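Local coordinates for putative prolyl-tRNA synthetase (Leishmania major, PDB 5XIL), which probably joins L-proline to its cognate tRNA at the expense of ATP, and is represented here by its class II catalytic core, anticodon-binding domain and zinc-containing C-terminal domain, at residues 9-13 and 218-222; 423-428 and 507-511. All coordinates share one frame; numbering follows the deposited sequence. Where two conformers were deposited one is given.

Interaction 1 of 2, residues 9-13 and 218-222. With MG (magnesium ion), chain F.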
loop_
_atom_site.group_PDB
_atom_site.type_symbol
_atom_site.label_atom_id
_atom_site.label_comp_id
_atom_site.label_asym_id
_atom_site.label_seq_id
_atom_site.Cartn_x
_atom_site.Cartn_y
_atom_site.Cartn_z
ATOM N N ARG A 9 17.042 15.191 25.619
ATOM C CA ARG A 9 17.749 14.890 24.352
ATOM C C ARG A 9 19.207 15.279 24.413
ATOM O O ARG A 9 20.061 14.569 23.873
ATOM C CB ARG A 9 17.151 15.666 23.207
ATOM C CG ARG A 9 15.882 15.096 22.696
ATOM C CD ARG A 9 15.087 16.160 21.970
ATOM N NE ARG A 9 15.897 16.782 20.953
ATOM C CZ ARG A 9 15.934 16.392 19.669
ATOM N NH1 ARG A 9 15.212 15.376 19.223
ATOM N NH2 ARG A 9 16.751 17.025 18.854
ATOM N N GLU A 10 19.467 16.418 25.058
ATOM C CA GLU A 10 20.826 17.051 25.141
ATOM C C GLU A 10 21.733 16.308 26.087
ATOM O O GLU A 10 22.960 16.502 26.044
ATOM C CB GLU A 10 20.726 18.519 25.609
ATOM C CG GLU A 10 19.952 19.464 24.679
ATOM C CD GLU A 10 18.414 19.402 24.793
ATOM O OE1 GLU A 10 17.875 18.808 25.751
ATOM O OE2 GLU A 10 17.728 19.944 23.870
ATOM N N GLU A 11 21.157 15.407 26.889
ATOM C CA GLU A 11 21.907 14.725 27.929
ATOM C C GLU A 11 22.132 13.281 27.731
ATOM O O GLU A 11 23.220 12.811 28.023
ATOM C CB GLU A 11 21.252 14.925 29.285
ATOM C CG GLU A 11 21.188 16.381 29.661
ATOM C CD GLU A 11 22.545 17.048 29.681
ATOM O OE1 GLU A 11 23.508 16.435 30.172
ATOM O OE2 GLU A 11 22.638 18.204 29.239
ATOM N N ASN A 12 21.133 12.557 27.229
ATOM C CA ASN A 12 21.291 11.168 26.925
ATOM C C ASN A 12 20.335 10.776 25.787
ATOM O O ASN A 12 19.254 10.306 26.011
ATOM C CB ASN A 12 20.981 10.291 28.106
ATOM C CG ASN A 12 21.340 8.869 27.838
ATOM O OD1 ASN A 12 21.416 8.420 26.677
ATOM N ND2 ASN A 12 21.526 8.116 28.905
ATOM N N PHE A 13 20.781 10.991 24.576
ATOM C CA PHE A 13 19.882 10.878 23.421
ATOM C C PHE A 13 19.360 9.500 23.181
ATOM O O PHE A 13 18.199 9.327 22.886
ATOM C CB PHE A 13 20.620 11.404 22.201
ATOM C CG PHE A 13 19.752 11.592 20.987
ATOM C CD1 PHE A 13 18.676 12.439 21.027
ATOM C CD2 PHE A 13 20.048 10.936 19.804
ATOM C CE1 PHE A 13 17.892 12.672 19.939
ATOM C CE2 PHE A 13 19.250 11.135 18.720
ATOM C CZ PHE A 13 18.187 12.014 18.765
ATOM N N ILE A 218 21.041 15.277 12.521
ATOM C CA ILE A 218 20.579 14.934 13.884
ATOM C C ILE A 218 21.267 15.810 14.896
ATOM O O ILE A 218 22.399 15.526 15.420
ATOM C CB ILE A 218 20.763 13.453 14.185
ATOM C CG1 ILE A 218 20.322 12.560 13.065
ATOM C CG2 ILE A 218 20.067 13.032 15.498
ATOM C CD1 ILE A 218 18.898 12.640 12.671
ATOM N N GLU A 219 20.571 16.888 15.251
ATOM C CA GLU A 219 21.143 17.941 16.056
ATOM C C GLU A 219 21.600 17.488 17.423
ATOM O O GLU A 219 22.586 17.997 17.931
ATOM C CB GLU A 219 20.119 19.092 16.217
ATOM C CG GLU A 219 20.804 20.420 16.622
ATOM C CD GLU A 219 20.701 20.746 18.090
ATOM O OE1 GLU A 219 19.611 20.431 18.628
ATOM O OE2 GLU A 219 21.660 21.401 18.655
ATOM N N ALA A 220 20.849 16.594 18.053
ATOM C CA ALA A 220 21.108 16.277 19.466
ATOM C C ALA A 220 22.464 15.676 19.630
ATOM O O ALA A 220 23.074 15.811 20.664
ATOM C CB ALA A 220 20.082 15.322 20.001
ATOM N N VAL A 221 22.930 14.968 18.611
ATOM C CA VAL A 221 24.234 14.284 18.660
ATOM C C VAL A 221 25.243 14.825 17.631
ATOM O O VAL A 221 26.367 14.394 17.635
ATOM C CB VAL A 221 24.143 12.755 18.561
ATOM C CG1 VAL A 221 23.536 12.135 19.830
ATOM C CG2 VAL A 221 23.430 12.215 17.305
ATOM N N GLY A 222 24.839 15.776 16.814
ATOM C CA GLY A 222 25.671 16.403 15.855
ATOM C C GLY A 222 26.125 15.458 14.767
ATOM O O GLY A 222 27.287 15.517 14.343
HETATM MG MG MG F . 23.710 22.225 18.457
HETATM O O HOH W 1 18.029 15.866 16.985
HETATM O O HOH W 2 22.915 14.272 23.358
HETATM O O HOH W 3 24.026 20.278 17.438
HETATM O O HOH W 4 25.773 22.981 18.402
HETATM O O HOH W 5 23.395 24.003 19.358
HETATM O O HOH W 6 23.938 21.222 20.053
#
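Ile218, the last residue of strand 210-218, touches the far end of the Phe13 ring. Its CG2 lies 3.8 Å from Phe13 CE2, and the two side chains cross at about a right angle. Glu219 opens the tight turn of the hairpin and sends its carboxylate away from the ring. Its OE2 binds the magnesium ion at 2.2 Å. Four waters and His413 complete six ligands, so the turn is tied to the C-terminal part of the chain. The other oxygen, OE1, stays 4.5 Å from Arg9 NH2, opposite charges that may attract weakly, beyond salt-bridge distance. Ala220 carries the centre of the contact. Its CB sits over one face of Phe13 in a CH-pi contact, 3.7 Å from the ring centroid and 27° off the ring normal. The ring is brought there by a first torsion that turns CG away from the backbone N (chi1 -169°). Two waters bridge the segments. One lies between Arg9 NH2 and Ala220 N; its contact with NH2 is very short and doubtful in detail. The other donates to Arg9 O and Ala220 O. Val221 meets the near end of the ring, with CG1 3.7 Å from Phe13 CD2. In the Arg9 conformer described, one of two, a bend at chi3 (53°) brings NH1 to the edge of the Phe13 ring, in its plane. There NH1 bonds to Met274 O, and Ala220 CB lies over a guanidinium face. The contact thus sets the start of helix 13-23 against the hairpin between strands 210-218 and 223-234, with helix 267-276 packing on Phe13 and Ile218.

Interaction 2 of 2, residues 423-428 and 507-511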
loop_
_atom_site.group_PDB
_atom_site.type_symbol
_atom_site.label_atom_id
_atom_site.label_comp_id
_atom_site.label_asym_id
_atom_site.label_seq_id
_atom_site.Cartn_x
_atom_site.Cartn_y
_atom_site.Cartn_z
ATOM N N PHE A 423 38.468 22.337 12.288
ATOM C CA PHE A 423 37.634 21.207 11.800
ATOM C C PHE A 423 37.157 20.336 12.941
ATOM O O PHE A 423 35.949 20.237 13.186
ATOM C CB PHE A 423 38.443 20.362 10.817
ATOM C CG PHE A 423 37.622 19.354 10.009
ATOM C CD1 PHE A 423 37.323 18.117 10.525
ATOM C CD2 PHE A 423 37.176 19.699 8.734
ATOM C CE1 PHE A 423 36.564 17.203 9.785
ATOM C CE2 PHE A 423 36.423 18.830 7.970
ATOM C CZ PHE A 423 36.134 17.561 8.494
ATOM N N VAL A 424 38.054 19.726 13.690
ATOM C CA VAL A 424 37.600 18.887 14.805
ATOM C C VAL A 424 36.881 19.621 15.946
ATOM O O VAL A 424 35.930 19.117 16.523
ATOM C CB VAL A 424 38.705 17.985 15.380
ATOM C CG1 VAL A 424 38.236 17.226 16.614
ATOM C CG2 VAL A 424 39.103 16.957 14.312
ATOM N N PRO A 425 37.318 20.811 16.276
ATOM C CA PRO A 425 36.492 21.600 17.243
ATOM C C PRO A 425 35.058 21.910 16.793
ATOM O O PRO A 425 34.159 21.859 17.631
ATOM C CB PRO A 425 37.263 22.877 17.377
ATOM C CG PRO A 425 38.684 22.400 17.174
ATOM C CD PRO A 425 38.632 21.418 16.068
ATOM N N THR A 426 34.871 22.121 15.511
ATOM C CA THR A 426 33.556 22.214 14.919
ATOM C C THR A 426 32.752 20.958 15.045
ATOM O O THR A 426 31.579 20.990 15.458
ATOM C CB THR A 426 33.661 22.750 13.489
ATOM O OG1 THR A 426 34.357 23.981 13.522
ATOM C CG2 THR A 426 32.278 22.984 12.887
ATOM N N LEU A 427 33.343 19.814 14.714
ATOM C CA LEU A 427 32.686 18.591 14.976
ATOM C C LEU A 427 32.280 18.501 16.451
ATOM O O LEU A 427 31.171 18.064 16.727
ATOM C CB LEU A 427 33.583 17.382 14.675
ATOM C CG LEU A 427 34.026 17.267 13.231
ATOM C CD1 LEU A 427 34.950 16.040 13.258
ATOM C CD2 LEU A 427 32.846 17.112 12.251
ATOM N N ASN A 428 33.187 18.846 17.351
ATOM C CA ASN A 428 32.914 18.740 18.732
ATOM C C ASN A 428 31.850 19.701 19.227
ATOM O O ASN A 428 31.312 19.495 20.304
ATOM C CB ASN A 428 34.158 18.892 19.561
ATOM C CG ASN A 428 35.078 17.698 19.437
ATOM O OD1 ASN A 428 34.652 16.600 19.117
ATOM N ND2 ASN A 428 36.346 17.914 19.770
ATOM N N LEU A 507 30.165 18.555 2.069
ATOM C CA LEU A 507 29.647 18.422 3.413
ATOM C C LEU A 507 30.222 17.216 4.094
ATOM O O LEU A 507 30.055 16.084 3.583
ATOM C CB LEU A 507 28.119 18.347 3.298
ATOM C CG LEU A 507 27.332 18.247 4.570
ATOM C CD1 LEU A 507 27.419 19.548 5.329
ATOM C CD2 LEU A 507 25.883 17.911 4.184
ATOM N N PHE A 508 30.887 17.473 5.241
ATOM C CA PHE A 508 31.506 16.467 6.095
ATOM C C PHE A 508 30.762 16.414 7.434
ATOM O O PHE A 508 30.151 17.404 7.850
ATOM C CB PHE A 508 32.877 16.834 6.477
ATOM C CG PHE A 508 33.911 16.762 5.376
ATOM C CD1 PHE A 508 34.615 15.607 5.172
ATOM C CD2 PHE A 508 34.263 17.874 4.717
ATOM C CE1 PHE A 508 35.654 15.566 4.209
ATOM C CE2 PHE A 508 35.288 17.846 3.766
ATOM C CZ PHE A 508 35.958 16.710 3.514
ATOM N N GLY A 509 30.804 15.246 8.042
ATOM C CA GLY A 509 30.357 15.084 9.414
ATOM C C GLY A 509 30.618 13.765 10.012
ATOM O O GLY A 509 30.828 12.759 9.310
ATOM N N ARG A 510 30.535 13.706 11.324
ATOM C CA ARG A 510 30.282 12.436 11.971
ATOM C C ARG A 510 28.884 11.941 11.564
ATOM O O ARG A 510 27.985 12.755 11.372
ATOM C CB ARG A 510 30.399 12.613 13.487
ATOM C CG ARG A 510 31.804 13.012 13.931
ATOM C CD ARG A 510 31.879 13.261 15.424
ATOM N NE ARG A 510 33.251 13.599 15.810
ATOM C CZ ARG A 510 33.581 14.363 16.846
ATOM N NH1 ARG A 510 32.630 14.895 17.624
ATOM N NH2 ARG A 510 34.861 14.653 17.067
ATOM N N SER A 511 28.689 10.644 11.433
ATOM C CA SER A 511 27.465 10.117 10.806
ATOM C C SER A 511 26.871 8.989 11.616
ATOM O O SER A 511 27.570 8.387 12.388
ATOM C CB SER A 511 27.775 9.640 9.386
ATOM O OG SER A 511 26.623 9.577 8.534
#
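Phe423 points the edge of its ring at the face of Phe508 in a T-shaped stack. The centroids are 5.5 Å apart and the planes stand at 80°. This is helix-on-sheet packing in the C-terminal domain of the synthetase: helix 423-428 lies against strand 504-509, which pairs antiparallel with strands 432-437 and 475-480. Phe423 CZ also reaches Phe508 CB at 3.9 Å. Val447 of helix 441-455 touches both side chains. The backbones come nearest at Leu427 and Gly509, with CA atoms 7.0 Å apart, and Leu427 CD2 rests near Gly509 CA. Arg510 runs out straight from CG to NE and lays its guanidinium beside Leu427 and Asn428. Leu427 CB covers the centre of one face, 3.7 Å from Arg510 CZ. The guanidinium edge is held on several sides, since NE bonds to Met472 O and NH2 also bonds to Ser455 OG. These partners would fix the rotation of the group. At its end Asn428 OD1 accepts hydrogen bonds from both terminal nitrogens: Arg510 NH2 at 2.8 Å and Arg510 NH1 at 3.0 Å, with OD1 only 7° out of the guanidinium plane.

Overall arrangement
Interaction 1 is partly buried and interaction 2 is buried apart from Asn428. Their centres lie 15 Å apart on the same side of the chain's centre, and they do not touch. They hold different elements. Interaction 1 joins the start of an N-terminal helix to a hairpin turn of the catalytic core, while interaction 2 packs a helix on a strand within the C-terminal domain. Water and metal mark the first, and a direct arginine-to-amide grip marks the second. The two are still connected through the chain end: Tyr512, just after 507-511, touches Phe13, Ile218 and Val221, and Arg510 shares a backbone hydrogen bond with Gly224 of strand 223-234.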